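Local atomic coordinates of aldehyde Dehydrogenase (Burkholderia cenocepacia, PDB entry 4O6R), a protein that probably oxidises aldehydes to carboxylic acids with NAD(P)+ as the electron acceptor, and binds adenosine monophosphate in its nucleotide pocket. Residues T11-D16 with V20-R25; A48-A53 with G217-E222; V226-F231 with H474-A479. All coordinates share one frame; numbering follows the deposited sequence.

Contact 1: residues T11-D16 with V20-R25; sequences TQLFID and VDAVDR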
ATOM      1  N   THR A  11       2.081  38.063  20.340  1.00 15.23           N
ATOM      2  CA  THR A  11       3.525  38.100  20.396  1.00 14.55           C
ATOM      3  C   THR A  11       4.124  37.198  21.470  1.00 14.03           C
ATOM      4  O   THR A  11       5.328  37.126  21.604  1.00 13.91           O
ATOM      5  CB  THR A  11       4.003  39.526  20.695  1.00 15.14           C
ATOM      6  OG1 THR A  11       3.520  39.889  21.992  1.00 14.19           O
ATOM      7  CG2 THR A  11       3.504  40.507  19.643  1.00 15.18           C
ATOM      8  N   GLN A  12       3.295  36.530  22.248  1.00 13.97           N
ATOM      9  CA  GLN A  12       3.775  35.691  23.333  1.00 13.89           C
ATOM     10  C   GLN A  12       3.971  34.211  22.915  1.00 12.70           C
ATOM     11  O   GLN A  12       3.554  33.799  21.851  1.00 13.04           O
ATOM     12  CB  GLN A  12       2.776  35.782  24.483  1.00 14.55           C
ATOM     13  CG  GLN A  12       2.647  37.171  25.111  1.00 15.66           C
ATOM     14  CD  GLN A  12       1.385  37.290  25.944  1.00 16.15           C
ATOM     15  OE1 GLN A  12       0.277  37.183  25.425  1.00 17.58           O
ATOM     16  NE2 GLN A  12       1.549  37.479  27.244  1.00 16.64           N
ATOM     17  N   LEU A  13       4.589  33.427  23.789  1.00 12.27           N
ATOM     18  CA  LEU A  13       4.664  31.981  23.645  1.00 11.45           C
ATOM     19  C   LEU A  13       3.270  31.434  23.736  1.00 11.49           C
ATOM     20  O   LEU A  13       2.378  32.049  24.357  1.00 11.53           O
ATOM     21  CB  LEU A  13       5.517  31.337  24.746  1.00 11.38           C
ATOM     22  CG  LEU A  13       6.864  31.951  25.129  1.00 11.33           C
ATOM     23  CD1 LEU A  13       7.609  31.088  26.130  1.00 11.76           C
ATOM     24  CD2 LEU A  13       7.718  32.241  23.924  1.00 11.51           C
ATOM     25  N   PHE A  14       3.035  30.290  23.107  1.00 11.01           N
ATOM     26  CA  PHE A  14       1.735  29.636  23.223  1.00 10.53           C
ATOM     27  C   PHE A  14       1.991  28.286  23.828  1.00 10.59           C
ATOM     28  O   PHE A  14       2.640  27.426  23.200  1.00 10.57           O
ATOM     29  CB  PHE A  14       1.025  29.506  21.902  1.00 10.64           C
ATOM     30  CG  PHE A  14      -0.410  29.064  22.032  1.00 10.76           C
ATOM     31  CD1 PHE A  14      -0.753  27.718  22.028  1.00 11.05           C
ATOM     32  CD2 PHE A  14      -1.433  29.999  22.168  1.00 10.99           C
ATOM     33  CE1 PHE A  14      -2.072  27.313  22.128  1.00 11.27           C
ATOM     34  CE2 PHE A  14      -2.757  29.602  22.262  1.00 11.12           C
ATOM     35  CZ  PHE A  14      -3.080  28.260  22.249  1.00 11.20           C
ATOM     36  N   ILE A  15       1.510  28.103  25.058  1.00 10.12           N
ATOM     37  CA  ILE A  15       1.811  26.916  25.826  1.00 10.11           C
ATOM     38  C   ILE A  15       0.545  26.489  26.544  1.00  9.47           C
ATOM     39  O   ILE A  15      -0.120  27.294  27.217  1.00  9.87           O
ATOM     40  CB  ILE A  15       2.931  27.165  26.842  1.00 10.26           C
ATOM     41  CG1 ILE A  15       4.220  27.446  26.124  1.00 10.67           C
ATOM     42  CG2 ILE A  15       3.118  25.992  27.793  1.00 10.48           C
ATOM     43  CD1 ILE A  15       5.361  27.725  27.039  1.00 11.31           C
ATOM     44  N   ASP A  16       0.218  25.217  26.390  1.00 15.39           N
ATOM     45  CA  ASP A  16      -0.922  24.626  27.059  1.00 15.11           C
ATOM     46  C   ASP A  16      -2.176  25.469  26.825  1.00 14.77           C
ATOM     47  O   ASP A  16      -2.937  25.718  27.738  1.00 14.89           O
ATOM     48  CB  ASP A  16      -0.634  24.443  28.555  1.00 15.90           C
ATOM     49  CG  ASP A  16      -1.398  23.278  29.164  1.00 16.28           C
ATOM     50  OD1 ASP A  16      -2.008  22.477  28.430  1.00 15.86           O
ATOM     51  OD2 ASP A  16      -1.360  23.152  30.393  1.00 16.95           O
ATOM     52  N   VAL A  20       1.393  33.137  26.725  1.00 15.17           N
ATOM     53  CA  VAL A  20       2.096  33.427  27.970  1.00 16.05           C
ATOM     54  C   VAL A  20       3.458  34.064  27.723  1.00 16.02           C
ATOM     55  O   VAL A  20       4.097  33.783  26.696  1.00 15.41           O
ATOM     56  CB  VAL A  20       2.320  32.148  28.825  1.00 16.22           C
ATOM     57  CG1 VAL A  20       1.004  31.625  29.355  1.00 16.80           C
ATOM     58  CG2 VAL A  20       3.019  31.053  28.030  1.00 15.32           C
ATOM     59  N   ASP A  21       3.905  34.919  28.657  1.00 16.72           N
ATOM     60  CA  ASP A  21       5.270  35.441  28.614  1.00 16.98           C
ATOM     61  C   ASP A  21       6.269  34.305  28.908  1.00 16.75           C
ATOM     62  O   ASP A  21       5.909  33.274  29.462  1.00 16.59           O
ATOM     63  CB  ASP A  21       5.478  36.551  29.648  1.00 18.28           C
ATOM     64  CG  ASP A  21       4.645  37.781  29.370  1.00 18.78           C
ATOM     65  OD1 ASP A  21       4.244  38.024  28.227  1.00 18.45           O
ATOM     66  OD2 ASP A  21       4.382  38.518  30.320  1.00 20.31           O
ATOM     67  N   ALA A  22       7.520  34.507  28.518  1.00 16.68           N
ATOM     68  CA  ALA A  22       8.608  33.587  28.881  1.00 16.73           C
ATOM     69  C   ALA A  22       8.867  33.614  30.393  1.00 17.63           C
ATOM     70  O   ALA A  22       8.711  34.637  31.041  1.00 18.31           O
ATOM     71  CB  ALA A  22       9.864  33.952  28.127  1.00 16.55           C
ATOM     72  N   VAL A  23       9.243  32.469  30.950  1.00 17.93           N
ATOM     73  CA  VAL A  23       9.626  32.343  32.360  1.00 18.96           C
ATOM     74  C   VAL A  23      10.614  33.432  32.827  1.00 19.91           C
ATOM     75  O   VAL A  23      10.395  34.046  33.869  1.00 20.59           O
ATOM     76  CB  VAL A  23      10.205  30.925  32.611  1.00 18.93           C
ATOM     77  CG1 VAL A  23      11.046  30.837  33.872  1.00 19.85           C
ATOM     78  CG2 VAL A  23       9.061  29.921  32.665  1.00 18.69           C
ATOM     79  N   ASP A  24      11.681  33.673  32.054  1.00 19.91           N
ATOM     80  CA  ASP A  24      12.691  34.707  32.392  1.00 20.92           C
ATOM     81  C   ASP A  24      12.285  36.124  31.944  1.00 20.60           C
ATOM     82  O   ASP A  24      13.017  37.072  32.154  1.00 20.82           O
ATOM     83  CB  ASP A  24      14.043  34.355  31.762  1.00 21.16           C
ATOM     84  CG  ASP A  24      14.645  33.058  32.320  1.00 22.08           C
ATOM     85  OD1 ASP A  24      14.163  32.534  33.352  1.00 22.82           O
ATOM     86  OD2 ASP A  24      15.612  32.552  31.711  1.00 22.69           O
ATOM     87  N   ARG A  25      11.136  36.233  31.273  1.00 19.80           N
ATOM     88  CA  ARG A  25      10.569  37.513  30.852  1.00 19.74           C
ATOM     89  C   ARG A  25      11.402  38.182  29.746  1.00 19.44           C
ATOM     90  O   ARG A  25      11.265  39.383  29.503  1.00 19.88           O
ATOM     91  CB  ARG A  25      10.332  38.445  32.068  1.00 20.83           C
TER
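Leu13 and Val20 form an antiparallel hydrogen-bonded pair, their CA atoms 5.2 Å apart, in the small hairpin made by strands 13-15 and 18-20. The two bonds of this pair are unequal: Val20 N reaches Leu13 O at 2.8 Å, while the return bond from Leu13 N to Val20 O is bent to 123° and weak. Val20 CG2 sits between its own backbone N and carbonyl carbon, and from there it packs against Ile15 CB at 4.1 Å and beside Leu13 CB. The Ile15 and Val20 side chains cross at about a right angle; both are beta-branched, which suits an extended backbone. Leu13, longer and unbranched at CB, extends past the end of the pairing and brings CD1 within 3.8 Å of Ala22 CA, with the short side chain of Ala22 beside it. Leu13 also rests on Asp49 of helix 47-66. On the more exposed side of the hairpin, the extended Gln12 chain carries NE2 to Asp21 OD1 at 2.9 Å. This bond is nearly straight, 170°, and lies in the amide plane, yet it meets the carboxylate from above, the two planes being 58° apart. A neutral amide thus clips the partly solvent-facing edge through one N-H, while the buried Leu13 and Ile15, with the partly exposed Val20, supply the apolar packing.

Contact 2: residues A48-A53 with G217-E222; sequences ADVDLA and GQRLAE. With AMP (adenosine monophosphate), chain E.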
ATOM      1  N   ALA A  48      13.589  26.586  30.153  1.00 14.92           N
ATOM      2  CA  ALA A  48      12.468  26.413  31.081  1.00 15.11           C
ATOM      3  C   ALA A  48      11.118  26.462  30.362  1.00 14.48           C
ATOM      4  O   ALA A  48      10.170  25.783  30.758  1.00 14.43           O
ATOM      5  CB  ALA A  48      12.527  27.461  32.180  1.00 15.90           C
ATOM      6  N   ASP A  49      11.025  27.253  29.301  1.00 13.98           N
ATOM      7  CA  ASP A  49       9.778  27.366  28.550  1.00 13.60           C
ATOM      8  C   ASP A  49       9.574  26.156  27.664  1.00 12.98           C
ATOM      9  O   ASP A  49       8.471  25.637  27.545  1.00 12.60           O
ATOM     10  CB  ASP A  49       9.792  28.615  27.682  1.00 13.52           C
ATOM     11  CG  ASP A  49       9.923  29.891  28.506  1.00 14.29           C
ATOM     12  OD1 ASP A  49       8.972  30.214  29.268  1.00 14.59           O
ATOM     13  OD2 ASP A  49      10.988  30.542  28.398  1.00 14.60           O
ATOM     14  N   VAL A  50      10.652  25.697  27.049  1.00 12.86           N
ATOM     15  CA  VAL A  50      10.596  24.432  26.335  1.00 12.57           C
ATOM     16  C   VAL A  50      10.128  23.307  27.262  1.00 12.82           C
ATOM     17  O   VAL A  50       9.290  22.486  26.874  1.00 12.33           O
ATOM     18  CB  VAL A  50      11.946  24.077  25.694  1.00 12.52           C
ATOM     19  CG1 VAL A  50      11.909  22.673  25.125  1.00 12.18           C
ATOM     20  CG2 VAL A  50      12.266  25.090  24.614  1.00 12.40           C
ATOM     21  N   ASP A  51      10.635  23.281  28.487  1.00 13.59           N
ATOM     22  CA  ASP A  51      10.159  22.288  29.461  1.00 14.16           C
ATOM     23  C   ASP A  51       8.651  22.367  29.719  1.00 13.78           C
ATOM     24  O   ASP A  51       7.970  21.369  29.704  1.00 13.39           O
ATOM     25  CB  ASP A  51      10.937  22.384  30.782  1.00 15.28           C
ATOM     26  CG  ASP A  51      12.390  21.938  30.644  1.00 15.83           C
ATOM     27  OD1 ASP A  51      12.721  21.358  29.601  1.00 15.65           O
ATOM     28  OD2 ASP A  51      13.213  22.198  31.560  1.00 16.97           O
ATOM     29  N   LEU A  52       8.135  23.578  29.909  1.00 13.81           N
ATOM     30  CA  LEU A  52       6.710  23.777  30.101  1.00 13.56           C
ATOM     31  C   LEU A  52       5.919  23.302  28.882  1.00 12.63           C
ATOM     32  O   LEU A  52       4.870  22.696  29.029  1.00 12.40           O
ATOM     33  CB  LEU A  52       6.398  25.251  30.397  1.00 13.98           C
ATOM     34  CG  LEU A  52       6.894  25.755  31.749  1.00 14.91           C
ATOM     35  CD1 LEU A  52       6.692  27.253  31.845  1.00 15.37           C
ATOM     36  CD2 LEU A  52       6.177  25.075  32.905  1.00 15.58           C
ATOM     37  N   ALA A  53       6.430  23.580  27.686  1.00 12.01           N
ATOM     38  CA  ALA A  53       5.766  23.183  26.455  1.00 11.26           C
ATOM     39  C   ALA A  53       5.739  21.679  26.277  1.00 11.08           C
ATOM     40  O   ALA A  53       4.719  21.134  25.894  1.00 10.58           O
ATOM     41  CB  ALA A  53       6.437  23.853  25.266  1.00 10.85           C
ATOM     42  N   GLY A 217      15.984  26.081  21.032  1.00 13.95           N
ATOM     43  CA  GLY A 217      16.200  25.031  20.030  1.00 13.81           C
ATOM     44  C   GLY A 217      17.034  23.891  20.580  1.00 13.81           C
ATOM     45  O   GLY A 217      16.698  22.727  20.397  1.00 13.70           O
ATOM     46  N   GLN A 218      18.121  24.225  21.258  1.00 14.22           N
ATOM     47  CA  GLN A 218      19.032  23.212  21.813  1.00 14.78           C
ATOM     48  C   GLN A 218      18.304  22.380  22.883  1.00 13.86           C
ATOM     49  O   GLN A 218      18.452  21.164  22.938  1.00 13.28           O
ATOM     50  CB  GLN A 218      20.271  23.881  22.407  1.00 16.13           C
ATOM     51  CG  GLN A 218      21.362  22.946  22.853  1.00 17.76           C
ATOM     52  CD  GLN A 218      22.071  22.279  21.693  1.00 19.26           C
ATOM     53  OE1 GLN A 218      22.229  22.869  20.611  1.00 21.66           O
ATOM     54  NE2 GLN A 218      22.506  21.033  21.907  1.00 20.50           N
ATOM     55  N   ARG A 219      17.498  23.025  23.715  1.00 13.28           N
ATOM     56  CA  ARG A 219      16.794  22.279  24.745  1.00 12.99           C
ATOM     57  C   ARG A 219      15.771  21.324  24.110  1.00 12.48           C
ATOM     58  O   ARG A 219      15.650  20.170  24.529  1.00 12.23           O
ATOM     59  CB  ARG A 219      16.106  23.208  25.752  1.00 13.17           C
ATOM     60  CG  ARG A 219      15.328  22.491  26.844  1.00 13.12           C
ATOM     61  CD  ARG A 219      16.150  21.436  27.583  1.00 13.28           C
ATOM     62  NE  ARG A 219      15.354  20.798  28.621  1.00 13.29           N
ATOM     63  CZ  ARG A 219      15.653  19.655  29.218  1.00 13.48           C
ATOM     64  NH1 ARG A 219      16.757  18.992  28.912  1.00 13.58           N
ATOM     65  NH2 ARG A 219      14.828  19.161  30.131  1.00 13.69           N
ATOM     66  N   LEU A 220      15.026  21.824  23.124  1.00 12.12           N
ATOM     67  CA  LEU A 220      14.039  20.996  22.408  1.00 11.70           C
ATOM     68  C   LEU A 220      14.703  19.720  21.824  1.00 11.51           C
ATOM     69  O   LEU A 220      14.200  18.609  22.000  1.00 10.98           O
ATOM     70  CB  LEU A 220      13.362  21.814  21.289  1.00 11.66           C
ATOM     71  CG  LEU A 220      12.159  21.159  20.590  1.00 11.37           C
ATOM     72  CD1 LEU A 220      11.124  20.626  21.588  1.00 11.19           C
ATOM     73  CD2 LEU A 220      11.493  22.173  19.660  1.00 11.33           C
ATOM     74  N   ALA A 221      15.831  19.888  21.140  1.00 11.79           N
ATOM     75  CA  ALA A 221      16.561  18.754  20.546  1.00 11.77           C
ATOM     76  C   ALA A 221      17.078  17.780  21.603  1.00 12.11           C
ATOM     77  O   ALA A 221      17.121  16.580  21.347  1.00 11.67           O
ATOM     78  CB  ALA A 221      17.702  19.250  19.672  1.00 11.91           C
ATOM     79  N   GLU A 222      17.485  18.291  22.775  1.00 12.59           N
ATOM     80  CA  GLU A 222      18.005  17.446  23.865  1.00 12.96           C
ATOM     81  C   GLU A 222      16.941  16.849  24.756  1.00 12.80           C
ATOM     82  O   GLU A 222      17.236  15.982  25.549  1.00 12.94           O
ATOM     83  CB  GLU A 222      18.942  18.239  24.770  1.00 14.07           C
ATOM     84  CG  GLU A 222      20.223  18.640  24.089  1.00 15.23           C
ATOM     85  CD  GLU A 222      21.083  19.617  24.882  1.00 17.07           C
ATOM     86  OE1 GLU A 222      20.666  20.091  25.965  1.00 18.53           O
ATOM     87  OE2 GLU A 222      22.164  19.956  24.361  1.00 18.88           O
TER
HETATM   88  P   AMP E 501      20.127  27.531  11.115  1.00 46.70           P
HETATM   89  O1P AMP E 501      20.207  26.346  10.214  1.00 36.28           O
HETATM   90  O2P AMP E 501      21.131  27.442  12.284  1.00 41.48           O
HETATM   91  O3P AMP E 501      20.085  28.863  10.344  1.00 51.03           O
HETATM   92  O5' AMP E 501      18.657  27.534  11.868  1.00 44.56           O
HETATM   93  C5' AMP E 501      17.341  27.131  11.401  1.00 38.35           C
HETATM   94  C4' AMP E 501      16.434  26.998  12.661  1.00 38.06           C
HETATM   95  O4' AMP E 501      17.161  26.268  13.670  1.00 38.77           O
HETATM   96  C3' AMP E 501      15.998  28.290  13.366  1.00 34.77           C
HETATM   97  O3' AMP E 501      14.633  28.272  13.893  1.00 29.84           O
HETATM   98  C2' AMP E 501      17.062  28.438  14.467  1.00 35.64           C
HETATM   99  O2' AMP E 501      16.726  29.291  15.585  1.00 29.73           O
HETATM  100  C1' AMP E 501      17.332  26.995  14.885  1.00 36.47           C
HETATM  101  N9  AMP E 501      18.668  26.734  15.524  1.00 36.46           N
HETATM  102  C8  AMP E 501      19.813  27.474  15.424  1.00 37.66           C
HETATM  103  N7  AMP E 501      20.817  26.927  16.185  1.00 40.01           N
HETATM  104  C5  AMP E 501      20.336  25.803  16.787  1.00 37.61           C
HETATM  105  C6  AMP E 501      20.837  24.733  17.701  1.00 39.32           C
HETATM  106  N6  AMP E 501      22.094  24.728  18.165  1.00 43.42           N
HETATM  107  N1  AMP E 501      20.022  23.733  18.084  1.00 38.01           N
HETATM  108  C2  AMP E 501      18.755  23.707  17.645  1.00 37.09           C
HETATM  109  N3  AMP E 501      18.223  24.644  16.828  1.00 34.63           N
HETATM  110  C4  AMP E 501      18.926  25.695  16.357  1.00 37.68           C
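The Arg219 guanidinium receives Asp51 at its edge, with OD1 in the guanidinium plane and the carboxylate turned 76° against it. The grip is side-on and converges on one oxygen: NE donates to the syn lone pair of OD1 at 2.9 Å, and NH2 donates to the same OD1 at 3.1 Å, from the syn side but tilted out of the carboxylate plane. On the side of helix 213-222 away from helix 47-66 lies the flat Gln218 amide. Its OE1 accepts from N6 of AMP at 3.1 Å, and its NE2 donates in the amide plane to Glu222 OE2, an almost straight bond that fixes which end of the amide faces the adenine. Gly217 passes the base closely, its C atom 3.4 Å from AMP C2, where a side chain would collide with N3. Beside the salt bridge, Val50 CG1 touches Arg219 CG at 3.8 Å and also packs on Leu220. Arg219 leaves its helix with CG trans to the backbone N (chi1 179°) and then bends at chi2, which lays its methylenes on the valine before the charged end arrives at Asp51. The axes of 48-53 and 217-222 approach to 9.0 Å and cross at -43°. One helix therefore serves two partners: an ion pair next to an apolar contact joins it to helix 47-66, while its opposite side presents an amide oxygen to the adenine amino group.

Contact 3: residues V226-F231 with H474-A479; sequences VGKIAF and HDYTEA. With AMP (adenosine monophosphate), chain E.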
ATOM      1  N   VAL A 226      10.857  14.176  24.459  1.00 10.23           N
ATOM      2  CA  VAL A 226      10.563  14.361  23.040  1.00  9.84           C
ATOM      3  C   VAL A 226      11.029  13.115  22.278  1.00  9.33           C
ATOM      4  O   VAL A 226      12.181  12.737  22.396  1.00  9.39           O
ATOM      5  CB  VAL A 226      11.304  15.600  22.509  1.00 10.04           C
ATOM      6  CG1 VAL A 226      11.205  15.697  20.987  1.00  9.89           C
ATOM      7  CG2 VAL A 226      10.697  16.836  23.154  1.00 10.37           C
ATOM      8  N   GLY A 227      10.124  12.512  21.515  1.00  8.79           N
ATOM      9  CA  GLY A 227      10.391  11.258  20.800  1.00  8.56           C
ATOM     10  C   GLY A 227      10.961  11.414  19.395  1.00  8.45           C
ATOM     11  O   GLY A 227      11.485  10.463  18.820  1.00  8.16           O
ATOM     12  N   LYS A 228      10.830  12.609  18.838  1.00  8.70           N
ATOM     13  CA  LYS A 228      11.374  12.909  17.510  1.00  8.96           C
ATOM     14  C   LYS A 228      11.651  14.390  17.402  1.00  8.97           C
ATOM     15  O   LYS A 228      10.887  15.215  17.930  1.00  8.81           O
ATOM     16  CB  LYS A 228      10.403  12.484  16.406  1.00  9.47           C
ATOM     17  CG  LYS A 228      10.900  12.773  14.995  1.00 10.05           C
ATOM     18  CD  LYS A 228       9.953  12.277  13.914  1.00 10.72           C
ATOM     19  CE  LYS A 228      10.388  12.878  12.586  1.00 11.90           C
ATOM     20  NZ  LYS A 228       9.498  12.561  11.451  1.00 12.47           N
ATOM     21  N   ILE A 229      12.747  14.722  16.731  1.00  8.66           N
ATOM     22  CA  ILE A 229      13.063  16.093  16.439  1.00  8.87           C
ATOM     23  C   ILE A 229      13.182  16.230  14.929  1.00  9.02           C
ATOM     24  O   ILE A 229      13.813  15.376  14.280  1.00  8.60           O
ATOM     25  CB  ILE A 229      14.356  16.545  17.136  1.00  8.99           C
ATOM     26  CG1 ILE A 229      14.658  18.030  16.903  1.00  9.16           C
ATOM     27  CG2 ILE A 229      15.547  15.696  16.709  1.00  8.92           C
ATOM     28  CD1 ILE A 229      13.739  18.971  17.652  1.00  9.40           C
ATOM     29  N   ALA A 230      12.539  17.275  14.398  1.00  9.26           N
ATOM     30  CA  ALA A 230      12.573  17.567  12.979  1.00  9.71           C
ATOM     31  C   ALA A 230      13.177  18.947  12.783  1.00 10.23           C
ATOM     32  O   ALA A 230      12.739  19.924  13.430  1.00 10.57           O
ATOM     33  CB  ALA A 230      11.186  17.490  12.389  1.00  9.75           C
ATOM     34  N   PHE A 231      14.197  19.026  11.928  1.00 10.29           N
ATOM     35  CA  PHE A 231      14.945  20.244  11.750  1.00 10.98           C
ATOM     36  C   PHE A 231      15.198  20.543  10.275  1.00 11.22           C
ATOM     37  O   PHE A 231      15.564  19.651   9.470  1.00 11.17           O
ATOM     38  CB  PHE A 231      16.288  20.163  12.505  1.00 11.36           C
ATOM     39  CG  PHE A 231      17.215  21.312  12.195  1.00 11.48           C
ATOM     40  CD1 PHE A 231      17.092  22.503  12.855  1.00 11.80           C
ATOM     41  CD2 PHE A 231      18.192  21.192  11.211  1.00 11.72           C
ATOM     42  CE1 PHE A 231      17.929  23.575  12.561  1.00 12.17           C
ATOM     43  CE2 PHE A 231      19.030  22.247  10.896  1.00 11.81           C
ATOM     44  CZ  PHE A 231      18.885  23.445  11.567  1.00 12.28           C
ATOM     45  N   HIS A 474       4.336   8.043   7.572  1.00  9.91           N
ATOM     46  CA  HIS A 474       5.192   6.940   8.035  1.00 11.21           C
ATOM     47  C   HIS A 474       6.260   7.428   9.050  1.00 11.63           C
ATOM     48  O   HIS A 474       6.479   6.792  10.090  1.00 11.64           O
ATOM     49  CB  HIS A 474       5.848   6.255   6.825  1.00 12.21           C
ATOM     50  CG  HIS A 474       6.610   5.014   7.159  1.00 13.79           C
ATOM     51  ND1 HIS A 474       6.022   3.769   7.192  1.00 14.85           N
ATOM     52  CD2 HIS A 474       7.912   4.825   7.473  1.00 15.20           C
ATOM     53  CE1 HIS A 474       6.938   2.860   7.486  1.00 15.59           C
ATOM     54  NE2 HIS A 474       8.089   3.475   7.675  1.00 15.87           N
ATOM     55  N   ASP A 475       6.921   8.539   8.726  1.00 11.97           N
ATOM     56  CA  ASP A 475       7.998   9.094   9.536  1.00 12.94           C
ATOM     57  C   ASP A 475       7.463   9.721  10.845  1.00 11.47           C
ATOM     58  O   ASP A 475       8.257  10.057  11.727  1.00 11.42           O
ATOM     59  CB  ASP A 475       8.757  10.215   8.781  1.00 15.46           C
ATOM     60  CG  ASP A 475       9.580   9.733   7.598  1.00 18.64           C
ATOM     61  OD1 ASP A 475       9.850   8.508   7.460  1.00 21.00           O
ATOM     62  OD2 ASP A 475      10.020  10.649   6.838  1.00 22.26           O
ATOM     63  N   TYR A 476       6.156   9.949  10.945  1.00 10.30           N
ATOM     64  CA  TYR A 476       5.529  10.422  12.195  1.00  9.65           C
ATOM     65  C   TYR A 476       4.760   9.339  12.967  1.00  8.83           C
ATOM     66  O   TYR A 476       4.033   9.650  13.919  1.00  8.15           O
ATOM     67  CB  TYR A 476       4.651  11.673  11.937  1.00 10.02           C
ATOM     68  CG  TYR A 476       5.507  12.908  11.966  1.00 10.44           C
ATOM     69  CD1 TYR A 476       6.024  13.359  13.170  1.00 10.93           C
ATOM     70  CD2 TYR A 476       5.854  13.600  10.794  1.00 10.64           C
ATOM     71  CE1 TYR A 476       6.838  14.482  13.226  1.00 11.17           C
ATOM     72  CE2 TYR A 476       6.667  14.730  10.850  1.00 11.02           C
ATOM     73  CZ  TYR A 476       7.147  15.154  12.093  1.00 11.30           C
ATOM     74  OH  TYR A 476       7.970  16.244  12.222  1.00 12.05           O
ATOM     75  N   THR A 477       4.969   8.078  12.592  1.00  7.92           N
ATOM     76  CA  THR A 477       4.389   6.962  13.327  1.00  7.94           C
ATOM     77  C   THR A 477       5.443   5.888  13.570  1.00  7.91           C
ATOM     78  O   THR A 477       6.564   5.961  13.070  1.00  7.53           O
ATOM     79  CB  THR A 477       3.172   6.352  12.582  1.00  7.78           C
ATOM     80  OG1 THR A 477       3.574   5.985  11.242  1.00  7.55           O
ATOM     81  CG2 THR A 477       2.041   7.349  12.549  1.00  7.96           C
ATOM     82  N   GLU A 478       5.072   4.902  14.371  1.00  8.29           N
ATOM     83  CA  GLU A 478       5.948   3.760  14.619  1.00  8.62           C
ATOM     84  C   GLU A 478       5.143   2.494  14.493  1.00  8.31           C
ATOM     85  O   GLU A 478       3.951   2.464  14.811  1.00  8.55           O
ATOM     86  CB  GLU A 478       6.588   3.818  16.007  1.00  9.44           C
ATOM     87  CG  GLU A 478       5.537   3.747  17.100  1.00 10.51           C
ATOM     88  CD  GLU A 478       5.929   4.298  18.464  1.00 11.40           C
ATOM     89  OE1 GLU A 478       6.916   5.075  18.576  1.00 12.47           O
ATOM     90  OE2 GLU A 478       5.228   3.938  19.440  1.00 11.99           O
ATOM     91  N   ALA A 479       5.795   1.425  14.056  1.00  7.80           N
ATOM     92  CA  ALA A 479       5.112   0.147  13.930  1.00  7.82           C
ATOM     93  C   ALA A 479       4.934  -0.493  15.323  1.00  7.98           C
ATOM     94  O   ALA A 479       5.894  -0.601  16.120  1.00  7.96           O
ATOM     95  CB  ALA A 479       5.891  -0.788  13.020  1.00  7.84           C
TER
HETATM   96  P   AMP E 501      20.127  27.531  11.115  1.00 46.70           P
HETATM   97  O1P AMP E 501      20.207  26.346  10.214  1.00 36.28           O
HETATM   98  O2P AMP E 501      21.131  27.442  12.284  1.00 41.48           O
HETATM   99  O3P AMP E 501      20.085  28.863  10.344  1.00 51.03           O
HETATM  100  O5' AMP E 501      18.657  27.534  11.868  1.00 44.56           O
HETATM  101  C5' AMP E 501      17.341  27.131  11.401  1.00 38.35           C
HETATM  102  C4' AMP E 501      16.434  26.998  12.661  1.00 38.06           C
HETATM  103  O4' AMP E 501      17.161  26.268  13.670  1.00 38.77           O
HETATM  104  C3' AMP E 501      15.998  28.290  13.366  1.00 34.77           C
HETATM  105  O3' AMP E 501      14.633  28.272  13.893  1.00 29.84           O
HETATM  106  C2' AMP E 501      17.062  28.438  14.467  1.00 35.64           C
HETATM  107  O2' AMP E 501      16.726  29.291  15.585  1.00 29.73           O
HETATM  108  C1' AMP E 501      17.332  26.995  14.885  1.00 36.47           C
HETATM  109  N9  AMP E 501      18.668  26.734  15.524  1.00 36.46           N
HETATM  110  C8  AMP E 501      19.813  27.474  15.424  1.00 37.66           C
HETATM  111  N7  AMP E 501      20.817  26.927  16.185  1.00 40.01           N
HETATM  112  C5  AMP E 501      20.336  25.803  16.787  1.00 37.61           C
HETATM  113  C6  AMP E 501      20.837  24.733  17.701  1.00 39.32           C
HETATM  114  N6  AMP E 501      22.094  24.728  18.165  1.00 43.42           N
HETATM  115  N1  AMP E 501      20.022  23.733  18.084  1.00 38.01           N
HETATM  116  C2  AMP E 501      18.755  23.707  17.645  1.00 37.09           C
HETATM  117  N3  AMP E 501      18.223  24.644  16.828  1.00 34.63           N
HETATM  118  C4  AMP E 501      18.926  25.695  16.357  1.00 37.68           C
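Lys228 stretches straight out from strand 228-232, all four of its torsions near 180°, and this full length brings NZ over the face of the Tyr476 ring. The ammonium stands 3.5 Å from the ring centroid and only 11° off the normal, a cation-pi contact over the centre of the ring, and CE adds a CH-pi contact to the same face. NZ also donates to Asp475 O at 2.8 Å, approaching from above the carbonyl plane, and a further bond goes to Gln253 OE1. The Tyr476 side chain turns its end toward the strand (chi1 -85°), crossing the lysine at about a right angle. Its OH comes 3.5 Å from Ala230 CB, a methyl small enough to admit it, and bonds to Gln152 NE2. Asp475 OD2 is bonded to Arg466 N; the lysine takes the backbone oxygen of Asp475. At the other end of the strand segment, Phe231 CE1 brings its ring edge to AMP O4'. A buried amine is thus paid for by a carbonyl, an amide oxygen and an aromatic face, an electrostatic joint between the nucleotide-binding strand and the turn that leads into strand 477-485.

Along the chain the three contacts follow in series, and neighbours touch. The centres of contacts 1 and 2 are about 13 Å apart, joined through Asp49 of helix 47-66, whose OD1 probably takes a hydrogen bond from Val23 N. Contacts 2 and 3 are about 17 Å apart between centres; helix 213-222 is followed, after a short loop, by strand 228-232, and Leu220 and Ala221 pack on Ile229. Contact 1 stands clear of contact 3, with nearest atoms about 13 Å apart. The route thus leads from an N-terminal hairpin, through two helices, to the mixed sheet of the nucleotide-binding domain, where contacts 2 and 3 both touch AMP. Past it, strand 477-485 reaches a second subunit, as Ala479 bonds to Arg466 of that chain.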